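Local structure of endo-1,4-b-d-mannanase (Trichoderma reesei, 1QNR) at residues N62-P65 / I70-Q73; Q143-V148 / A184-Q189; A160-E165 / L235-F240. The protein hydrolyses internal beta-1,4-mannosidic linkages in mannans, as an endo-acting enzyme of glycoside hydrolase family 5. All coordinates share one frame; numbering follows the deposited sequence. Where two conformers were deposited one is given.

Contact 1. Residues N62-P65 / I70-Q73; sequences NTQP and IWFQ
Q64 and P65 lie side by side over one face of the W71 indole, a CH-pi contact made within a single loop of the (beta/alpha)8 barrel. Both segments belong to the excursion that runs from strand 60-61 to strand 73-74, at the periphery of the molecule; the centre of the contact lies about 22 Å from the centre of the chain. The two residues share the ring system between them. P65 CD sits over the five-membered ring, 4.0 Å from its centroid, and Q64 CG over the six-membered ring at 4.2 Å. The proline also reaches the pyrrole rim, where P65 CG is 3.6 Å from W71 CD1. Beyond CG the glutamine runs on extended, and its amide plane comes within 27° of the indole plane, leaving Q64 CD 3.5 Å from W71 CZ2. W71 can offer this face because its CG stands between the backbone N and the carbonyl carbon (chi1 62°). Outside the pair, the backbone of W71 bonds to D87, its O accepts from N83 ND2, and its side chain touches T81 of strand 81-82. The polar edge of the ring is served by water 1, which lies in the indole plane. It accepts from W71 NE1 at 3.1 Å and has a weak, long link of 3.5 Å to Q64 OE1.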
loop_
_atom_site.group_PDB
_atom_site.type_symbol
_atom_site.label_atom_id
_atom_site.label_comp_id
_atom_site.label_asym_id
_atom_site.label_seq_id
_atom_site.Cartn_x
_atom_site.Cartn_y
_atom_site.Cartn_z
ATOM N N ASN A 62 19.368 -0.671 -11.101
ATOM C CA ASN A 62 19.981 -0.378 -12.428
ATOM C C ASN A 62 21.242 -1.211 -12.634
ATOM O O ASN A 62 21.615 -1.476 -13.785
ATOM C CB ASN A 62 20.310 1.108 -12.568
ATOM C CG ASN A 62 19.052 1.955 -12.609
ATOM O OD1 ASN A 62 18.848 2.829 -11.744
ATOM N ND2 ASN A 62 18.145 1.746 -13.572
ATOM N N THR A 63 21.834 -1.722 -11.541
ATOM C CA THR A 63 22.994 -2.623 -11.683
ATOM C C THR A 63 22.618 -3.839 -10.809
ATOM O O THR A 63 22.109 -3.579 -9.726
ATOM C CB THR A 63 24.295 -1.988 -11.206
ATOM O OG1 THR A 63 24.366 -1.984 -9.755
ATOM C CG2 THR A 63 24.520 -0.490 -11.426
ATOM N N GLN A 64 22.932 -5.021 -11.216
ATOM C CA GLN A 64 22.598 -6.168 -10.352
ATOM C C GLN A 64 23.448 -6.094 -9.078
ATOM O O GLN A 64 24.636 -5.773 -9.180
ATOM C CB GLN A 64 22.979 -7.487 -10.973
ATOM C CG GLN A 64 21.982 -8.055 -11.945
ATOM C CD GLN A 64 22.255 -9.540 -12.088
ATOM O OE1 GLN A 64 22.538 -10.258 -11.114
ATOM N NE2 GLN A 64 22.136 -9.941 -13.333
ATOM N N PRO A 65 22.855 -6.423 -7.969
ATOM C CA PRO A 65 23.503 -6.304 -6.674
ATOM C C PRO A 65 24.544 -7.394 -6.408
ATOM O O PRO A 65 24.648 -8.296 -7.183
ATOM C CB PRO A 65 22.383 -6.390 -5.643
ATOM C CG PRO A 65 21.369 -7.239 -6.349
ATOM C CD PRO A 65 21.406 -6.747 -7.776
ATOM N N ILE A 70 18.699 -9.594 -2.747
ATOM C CA ILE A 70 17.400 -9.682 -3.458
ATOM C C ILE A 70 17.253 -8.527 -4.455
ATOM O O ILE A 70 17.603 -7.356 -4.171
ATOM C CB ILE A 70 16.269 -9.591 -2.404
ATOM C CG1 ILE A 70 16.373 -10.736 -1.372
ATOM C CG2 ILE A 70 14.880 -9.630 -3.065
ATOM C CD1 ILE A 70 16.560 -12.074 -1.996
ATOM N N TRP A 71 16.699 -8.865 -5.624
ATOM C CA TRP A 71 16.279 -7.886 -6.630
ATOM C C TRP A 71 15.134 -8.452 -7.463
ATOM O O TRP A 71 15.205 -9.669 -7.760
ATOM C CB TRP A 71 17.479 -7.425 -7.529
ATOM C CG TRP A 71 18.132 -8.514 -8.332
ATOM C CD1 TRP A 71 18.983 -9.475 -7.827
ATOM C CD2 TRP A 71 18.034 -8.759 -9.744
ATOM N NE1 TRP A 71 19.420 -10.274 -8.867
ATOM C CE2 TRP A 71 18.838 -9.890 -10.056
ATOM C CE3 TRP A 71 17.284 -8.149 -10.788
ATOM C CZ2 TRP A 71 18.926 -10.363 -11.360
ATOM C CZ3 TRP A 71 17.371 -8.630 -12.103
ATOM C CH2 TRP A 71 18.204 -9.735 -12.370
ATOM N N PHE A 72 14.082 -7.634 -7.786
ATOM C CA PHE A 72 12.981 -8.192 -8.586
ATOM C C PHE A 72 13.139 -7.758 -10.062
ATOM O O PHE A 72 12.645 -8.507 -10.928
ATOM C CB PHE A 72 11.633 -7.742 -8.043
ATOM C CG PHE A 72 11.259 -8.256 -6.627
ATOM C CD1 PHE A 72 11.956 -9.301 -6.013
ATOM C CD2 PHE A 72 10.183 -7.690 -5.952
ATOM C CE1 PHE A 72 11.570 -9.730 -4.721
ATOM C CE2 PHE A 72 9.787 -8.108 -4.673
ATOM C CZ PHE A 72 10.503 -9.144 -4.083
ATOM N N GLN A 73 13.720 -6.606 -10.376
ATOM C CA GLN A 73 13.815 -6.159 -11.787
ATOM C C GLN A 73 15.057 -5.273 -11.958
ATOM O O GLN A 73 15.293 -4.385 -11.096
ATOM C CB GLN A 73 12.502 -5.372 -12.104
ATOM C CG GLN A 73 12.495 -4.823 -13.556
ATOM C CD GLN A 73 11.199 -4.180 -13.944
ATOM O OE1 GLN A 73 10.607 -4.383 -15.029
ATOM N NE2 GLN A 73 10.622 -3.253 -13.106
HETATM O O HOH W 1 21.020 -12.866 -9.406
#

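Contact 2. Residues Q143-V148 / A184-Q189; sequences QYRKYV and ATSVSQ
V187 fits against Y144 with its two methyls: CG1 comes in at the ring edge, 3.8 Å from Y144 CE2, and CG2 lies 4.0 Å from the same carbon. The tyrosine reaches across because its CG is anti to the backbone N (chi1 168°), and the two side chains advance from opposite directions. Beside this apolar patch is a polar one. In one of the two conformers deposited for R145, the chain runs extended from CG to NE and places NH1 2.7 Å from S186 OG, near the guanidinium plane, with an N-H...O angle of 156°. In that conformer R145 NH2 also gives a bond to water 2 at 3.1 Å, and the water in turn donates to S186 O at 2.8 Å, so the guanidinium reaches S186 OG directly and, less certainly, S186 O through the water. A second shell helps hold Y144: its OH is bonded to L166 O, W134 meets the tyrosine ring edge-to-face, and V148 CG2 covers one of its faces from the next turn of the helix. Within helix 178-194 itself, S188 OG turns back to A184 O at 2.7 Å, so that this carbonyl accepts from both S188 OG and S188 N. The two segments run in broadly the same direction, 34° apart, with their axes 11.9 Å from each other. Such side-by-side packing of helices 138-155 and 178-194, consecutive in the outer layer and joined through strand 161-165, is what a (beta/alpha)8 barrel produces.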
loop_
_atom_site.group_PDB
_atom_site.type_symbol
_atom_site.label_atom_id
_atom_site.label_comp_id
_atom_site.label_asym_id
_atom_site.label_seq_id
_atom_site.Cartn_x
_atom_site.Cartn_y
_atom_site.Cartn_z
ATOM N N GLN A 143 7.997 -1.149 -20.094
ATOM C CA GLN A 143 8.624 -2.027 -19.099
ATOM C C GLN A 143 7.825 -2.119 -17.810
ATOM O O GLN A 143 7.676 -3.271 -17.293
ATOM C CB GLN A 143 10.099 -1.611 -18.837
ATOM C CG GLN A 143 10.845 -2.625 -17.988
ATOM C CD GLN A 143 10.987 -4.002 -18.594
ATOM O OE1 GLN A 143 11.115 -4.143 -19.832
ATOM N NE2 GLN A 143 10.989 -5.091 -17.805
ATOM N N TYR A 144 7.262 -1.039 -17.291
ATOM C CA TYR A 144 6.383 -1.090 -16.093
ATOM C C TYR A 144 5.239 -2.072 -16.345
ATOM O O TYR A 144 4.902 -2.892 -15.435
ATOM C CB TYR A 144 5.873 0.313 -15.746
ATOM C CG TYR A 144 4.755 0.386 -14.718
ATOM C CD1 TYR A 144 4.991 0.199 -13.334
ATOM C CD2 TYR A 144 3.456 0.723 -15.123
ATOM C CE1 TYR A 144 3.933 0.260 -12.419
ATOM C CE2 TYR A 144 2.400 0.832 -14.198
ATOM C CZ TYR A 144 2.654 0.559 -12.848
ATOM O OH TYR A 144 1.550 0.678 -11.990
ATOM N N ARG A 145 4.585 -1.990 -17.525
ATOM C CA ARG A 145 3.469 -2.933 -17.762
ATOM C C ARG A 145 3.959 -4.383 -17.924
ATOM O O ARG A 145 3.235 -5.329 -17.507
ATOM C CB ARG A 145 2.620 -2.529 -19.012
ATOM C CG ARG A 145 1.991 -1.133 -18.817
ATOM C CD ARG A 145 1.152 -0.834 -20.095
ATOM N NE ARG A 145 0.194 0.185 -19.763
ATOM C CZ ARG A 145 -1.055 0.359 -20.117
ATOM N NH1 ARG A 145 -1.570 1.487 -19.601
ATOM N NH2 ARG A 145 -1.743 -0.515 -20.920
ATOM N N LYS A 146 5.170 -4.598 -18.447
ATOM C CA LYS A 146 5.706 -5.975 -18.501
ATOM C C LYS A 146 5.934 -6.473 -17.071
ATOM O O LYS A 146 5.654 -7.659 -16.772
ATOM C CB LYS A 146 7.046 -6.014 -19.266
ATOM C CG LYS A 146 6.959 -5.934 -20.776
ATOM C CD LYS A 146 8.365 -6.135 -21.400
ATOM C CE LYS A 146 8.858 -7.541 -21.239
ATOM N NZ LYS A 146 9.882 -7.941 -22.265
ATOM N N TYR A 147 6.372 -5.595 -16.153
ATOM C CA TYR A 147 6.552 -6.033 -14.730
ATOM C C TYR A 147 5.233 -6.257 -14.038
ATOM O O TYR A 147 5.079 -7.298 -13.362
ATOM C CB TYR A 147 7.398 -4.900 -13.991
ATOM C CG TYR A 147 7.697 -5.373 -12.573
ATOM C CD1 TYR A 147 8.612 -6.439 -12.390
ATOM C CD2 TYR A 147 7.070 -4.809 -11.468
ATOM C CE1 TYR A 147 8.863 -6.942 -11.121
ATOM C CE2 TYR A 147 7.328 -5.316 -10.181
ATOM C CZ TYR A 147 8.161 -6.393 -10.044
ATOM O OH TYR A 147 8.409 -6.932 -8.746
ATOM N N VAL A 148 4.230 -5.422 -14.230
ATOM C CA VAL A 148 2.859 -5.674 -13.746
ATOM C C VAL A 148 2.406 -7.063 -14.208
ATOM O O VAL A 148 1.821 -7.840 -13.403
ATOM C CB VAL A 148 1.890 -4.560 -14.214
ATOM C CG1 VAL A 148 0.432 -4.922 -13.910
ATOM C CG2 VAL A 148 2.216 -3.211 -13.563
ATOM N N ALA A 184 -3.752 6.457 -14.437
ATOM C CA ALA A 184 -4.411 5.477 -13.566
ATOM C C ALA A 184 -5.591 4.795 -14.235
ATOM O O ALA A 184 -5.838 3.584 -14.011
ATOM C CB ALA A 184 -4.869 6.165 -12.267
ATOM N N THR A 185 -6.305 5.538 -15.118
ATOM C CA THR A 185 -7.405 4.927 -15.868
ATOM C C THR A 185 -6.852 3.834 -16.769
ATOM O O THR A 185 -7.391 2.648 -16.761
ATOM C CB THR A 185 -8.117 6.047 -16.703
ATOM O OG1 THR A 185 -8.730 6.980 -15.838
ATOM C CG2 THR A 185 -9.196 5.455 -17.629
ATOM N N SER A 186 -5.846 4.097 -17.585
ATOM C CA SER A 186 -5.292 3.095 -18.499
ATOM C C SER A 186 -4.640 1.913 -17.786
ATOM O O SER A 186 -4.868 0.719 -18.174
ATOM C CB SER A 186 -4.239 3.766 -19.419
ATOM O OG SER A 186 -3.847 2.788 -20.378
ATOM N N VAL A 187 -3.833 2.185 -16.715
ATOM C CA VAL A 187 -3.148 1.049 -16.072
ATOM C C VAL A 187 -4.163 0.202 -15.313
ATOM O O VAL A 187 -4.030 -1.053 -15.352
ATOM C CB VAL A 187 -2.023 1.534 -15.132
ATOM C CG1 VAL A 187 -1.382 0.397 -14.327
ATOM C CG2 VAL A 187 -0.913 2.276 -15.913
ATOM N N SER A 188 -5.146 0.773 -14.633
ATOM C CA SER A 188 -6.127 -0.102 -13.892
ATOM C C SER A 188 -6.938 -0.914 -14.892
ATOM O O SER A 188 -7.289 -2.041 -14.578
ATOM C CB SER A 188 -7.002 0.707 -12.938
ATOM O OG SER A 188 -7.781 1.763 -13.610
ATOM N N GLN A 189 -7.336 -0.355 -16.052
ATOM C CA GLN A 189 -7.963 -1.193 -17.099
ATOM C C GLN A 189 -7.056 -2.328 -17.513
ATOM O O GLN A 189 -7.543 -3.500 -17.684
ATOM C CB GLN A 189 -8.328 -0.347 -18.366
ATOM C CG GLN A 189 -9.495 0.593 -18.188
ATOM C CD GLN A 189 -9.682 1.514 -19.408
ATOM O OE1 GLN A 189 -9.087 1.276 -20.480
ATOM N NE2 GLN A 189 -10.527 2.499 -19.236
HETATM O O HOH W 2 -4.798 -0.207 -20.844
#

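Contact 3. Residues A160-E165 / L235-F240; sequences AIFAWE and LDFGTF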
loop_
_atom_site.group_PDB
_atom_site.type_symbol
_atom_site.label_atom_id
_atom_site.label_comp_id
_atom_site.label_asym_id
_atom_site.label_seq_id
_atom_site.Cartn_x
_atom_site.Cartn_y
_atom_site.Cartn_z
ATOM N N ALA A 160 -5.424 -15.048 -1.508
ATOM C CA ALA A 160 -4.736 -14.190 -0.513
ATOM C C ALA A 160 -4.505 -12.785 -0.986
ATOM O O ALA A 160 -3.985 -12.018 -0.166
ATOM C CB ALA A 160 -3.396 -14.877 -0.141
ATOM N N ILE A 161 -4.791 -12.374 -2.205
ATOM C CA ILE A 161 -4.631 -10.968 -2.621
ATOM C C ILE A 161 -5.830 -10.127 -2.269
ATOM O O ILE A 161 -6.974 -10.415 -2.708
ATOM C CB ILE A 161 -4.333 -10.896 -4.121
ATOM C CG1 ILE A 161 -3.186 -11.849 -4.536
ATOM C CG2 ILE A 161 -4.053 -9.434 -4.556
ATOM C CD1 ILE A 161 -1.842 -11.563 -3.842
ATOM N N PHE A 162 -5.632 -9.123 -1.405
ATOM C CA PHE A 162 -6.693 -8.146 -1.065
ATOM C C PHE A 162 -6.960 -7.221 -2.257
ATOM O O PHE A 162 -8.092 -7.055 -2.749
ATOM C CB PHE A 162 -6.341 -7.275 0.162
ATOM C CG PHE A 162 -7.459 -6.411 0.704
ATOM C CD1 PHE A 162 -7.711 -5.156 0.127
ATOM C CD2 PHE A 162 -8.271 -6.804 1.766
ATOM C CE1 PHE A 162 -8.688 -4.280 0.616
ATOM C CE2 PHE A 162 -9.237 -5.972 2.301
ATOM C CZ PHE A 162 -9.496 -4.721 1.683
ATOM N N ALA A 163 -5.879 -6.614 -2.765
ATOM C CA ALA A 163 -5.962 -5.731 -3.954
ATOM C C ALA A 163 -4.565 -5.552 -4.602
ATOM O O ALA A 163 -3.537 -5.488 -3.882
ATOM C CB ALA A 163 -6.472 -4.327 -3.544
ATOM N N TRP A 164 -4.613 -5.315 -5.916
ATOM C CA TRP A 164 -3.409 -4.811 -6.639
ATOM C C TRP A 164 -3.413 -3.275 -6.469
ATOM O O TRP A 164 -4.511 -2.647 -6.428
ATOM C CB TRP A 164 -3.523 -5.150 -8.125
ATOM C CG TRP A 164 -3.550 -6.638 -8.419
ATOM C CD1 TRP A 164 -4.551 -7.325 -9.018
ATOM C CD2 TRP A 164 -2.527 -7.587 -8.052
ATOM N NE1 TRP A 164 -4.208 -8.669 -9.119
ATOM C CE2 TRP A 164 -3.002 -8.855 -8.460
ATOM C CE3 TRP A 164 -1.294 -7.503 -7.373
ATOM C CZ2 TRP A 164 -2.267 -10.038 -8.333
ATOM C CZ3 TRP A 164 -0.572 -8.696 -7.162
ATOM C CH2 TRP A 164 -1.094 -9.932 -7.624
ATOM N N GLU A 165 -2.232 -2.677 -6.380
ATOM C CA GLU A 165 -2.114 -1.222 -6.158
ATOM C C GLU A 165 -1.122 -0.699 -7.175
ATOM O O GLU A 165 -0.007 -1.193 -7.402
ATOM C CB GLU A 165 -1.708 -0.992 -4.690
ATOM C CG GLU A 165 -1.531 0.510 -4.340
ATOM C CD GLU A 165 -1.547 0.670 -2.815
ATOM O OE1 GLU A 165 -0.453 0.500 -2.230
ATOM O OE2 GLU A 165 -2.711 0.827 -2.306
ATOM N N LEU A 235 -11.069 1.622 -10.639
ATOM C CA LEU A 235 -10.513 1.613 -9.245
ATOM C C LEU A 235 -11.699 1.293 -8.357
ATOM O O LEU A 235 -12.765 1.946 -8.370
ATOM C CB LEU A 235 -9.853 2.966 -8.874
ATOM C CG LEU A 235 -8.651 3.338 -9.739
ATOM C CD1 LEU A 235 -8.147 4.748 -9.342
ATOM C CD2 LEU A 235 -7.471 2.371 -9.630
ATOM N N ASP A 236 -11.571 0.328 -7.433
ATOM C CA ASP A 236 -12.687 -0.176 -6.644
ATOM C C ASP A 236 -12.890 0.509 -5.307
ATOM O O ASP A 236 -13.957 0.493 -4.722
ATOM C CB ASP A 236 -12.512 -1.732 -6.434
ATOM C CG ASP A 236 -12.526 -2.465 -7.730
ATOM O OD1 ASP A 236 -13.575 -2.407 -8.433
ATOM O OD2 ASP A 236 -11.518 -3.067 -8.136
ATOM N N PHE A 237 -11.820 1.135 -4.768
ATOM C CA PHE A 237 -11.901 1.839 -3.466
ATOM C C PHE A 237 -10.811 2.907 -3.400
ATOM O O PHE A 237 -9.848 2.810 -4.181
ATOM C CB PHE A 237 -11.804 0.851 -2.255
ATOM C CG PHE A 237 -10.506 0.077 -2.199
ATOM C CD1 PHE A 237 -9.457 0.575 -1.413
ATOM C CD2 PHE A 237 -10.387 -1.183 -2.783
ATOM C CE1 PHE A 237 -8.255 -0.166 -1.269
ATOM C CE2 PHE A 237 -9.208 -1.939 -2.639
ATOM C CZ PHE A 237 -8.142 -1.440 -1.871
ATOM N N GLY A 238 -10.952 3.871 -2.475
ATOM C CA GLY A 238 -9.968 4.947 -2.341
ATOM C C GLY A 238 -8.939 4.640 -1.243
ATOM O O GLY A 238 -9.248 3.880 -0.281
ATOM N N THR A 239 -7.730 5.201 -1.357
ATOM C CA THR A 239 -6.704 5.121 -0.305
ATOM C C THR A 239 -6.296 6.526 0.116
ATOM O O THR A 239 -6.236 7.474 -0.705
ATOM C CB THR A 239 -5.393 4.404 -0.820
ATOM O OG1 THR A 239 -4.955 4.984 -2.075
ATOM C CG2 THR A 239 -5.681 2.896 -1.034
ATOM N N PHE A 240 -5.944 6.680 1.409
ATOM C CA PHE A 240 -5.313 7.951 1.836
ATOM C C PHE A 240 -4.349 7.673 3.000
ATOM O O PHE A 240 -4.490 6.645 3.690
ATOM C CB PHE A 240 -6.276 9.077 2.217
ATOM C CG PHE A 240 -7.177 8.760 3.390
ATOM C CD1 PHE A 240 -8.364 8.088 3.224
ATOM C CD2 PHE A 240 -6.802 9.152 4.671
ATOM C CE1 PHE A 240 -9.259 7.795 4.282
ATOM C CE2 PHE A 240 -7.670 8.855 5.793
ATOM C CZ PHE A 240 -8.898 8.177 5.553
#
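The core of the (beta/alpha)8 barrel is bridged here by F237, whose ring meets F162 and A163 across its interior. Strand 161-165 and strand 238-242 are not direct neighbours; strand 199-201 lies between them, and side chains make the whole contact. F162 turns an edge toward the face of F237 in an offset edge-to-face pair, the centroids 5.9 Å apart and the planes at 85°. The nearest atoms are F162 CE1 and F237 CZ, 3.8 Å apart, with F237 CZ lying near the plane of the F162 ring. A163 comes in at the edge of the F237 ring instead, its CB 3.7 Å from both CZ and CE2 of that phenylalanine. A chi1 of 61° tucks the F237 ring in over its own backbone, flanked by N and C, and sends it inward from just before the strand. Shortening F237 to an alanine would probably open a gap in the barrel interior beside F162 and A163, leaving the edge of F162 without its facing ring and the methyl of A163 without this partner. Farther along both strands E165 OE2 approaches the methyl of T239, at 3.8 Å from T239 CG2, a plain van der Waals touch. The polar ends are engaged elsewhere: E165 OE1 forms a salt bridge with R54 NE, and T239 OG1 is hydrogen-bonded to D204 O. F12 and F21 add their rings to F162, extending the aromatic cluster at this end of the barrel. The backbone of 160-165 is held by hydrogen bonds to strand 105-109 at L106 and I108, and to L199 and T201 of strand 199-201, while helix 138-155 covers W164 on the outside.

The three contacts lead from the periphery of the (beta/alpha)8 barrel to its core. Contact 1 closes first along the chain; contacts 2 and 3 then alternate their segments, since strand 161-165 falls between helices 138-155 and 178-194. Centres of contacts 1 and 2 are 21 Å apart, yet they touch: Q73 OE1 and Q143 NE2, 2.9 Å apart, probably form a hydrogen bond that ties the peripheral loop to helix 138-155. Contacts 2 and 3, with centres 15 Å apart, meet where S188 CB packs on L235 CD2 at 3.7 Å. Contacts 1 and 3 stay about 11 Å apart at their nearest atoms. Loop, helix layer and barrel interior have contact centres about 22, 16 and 8 Å from the chain centre.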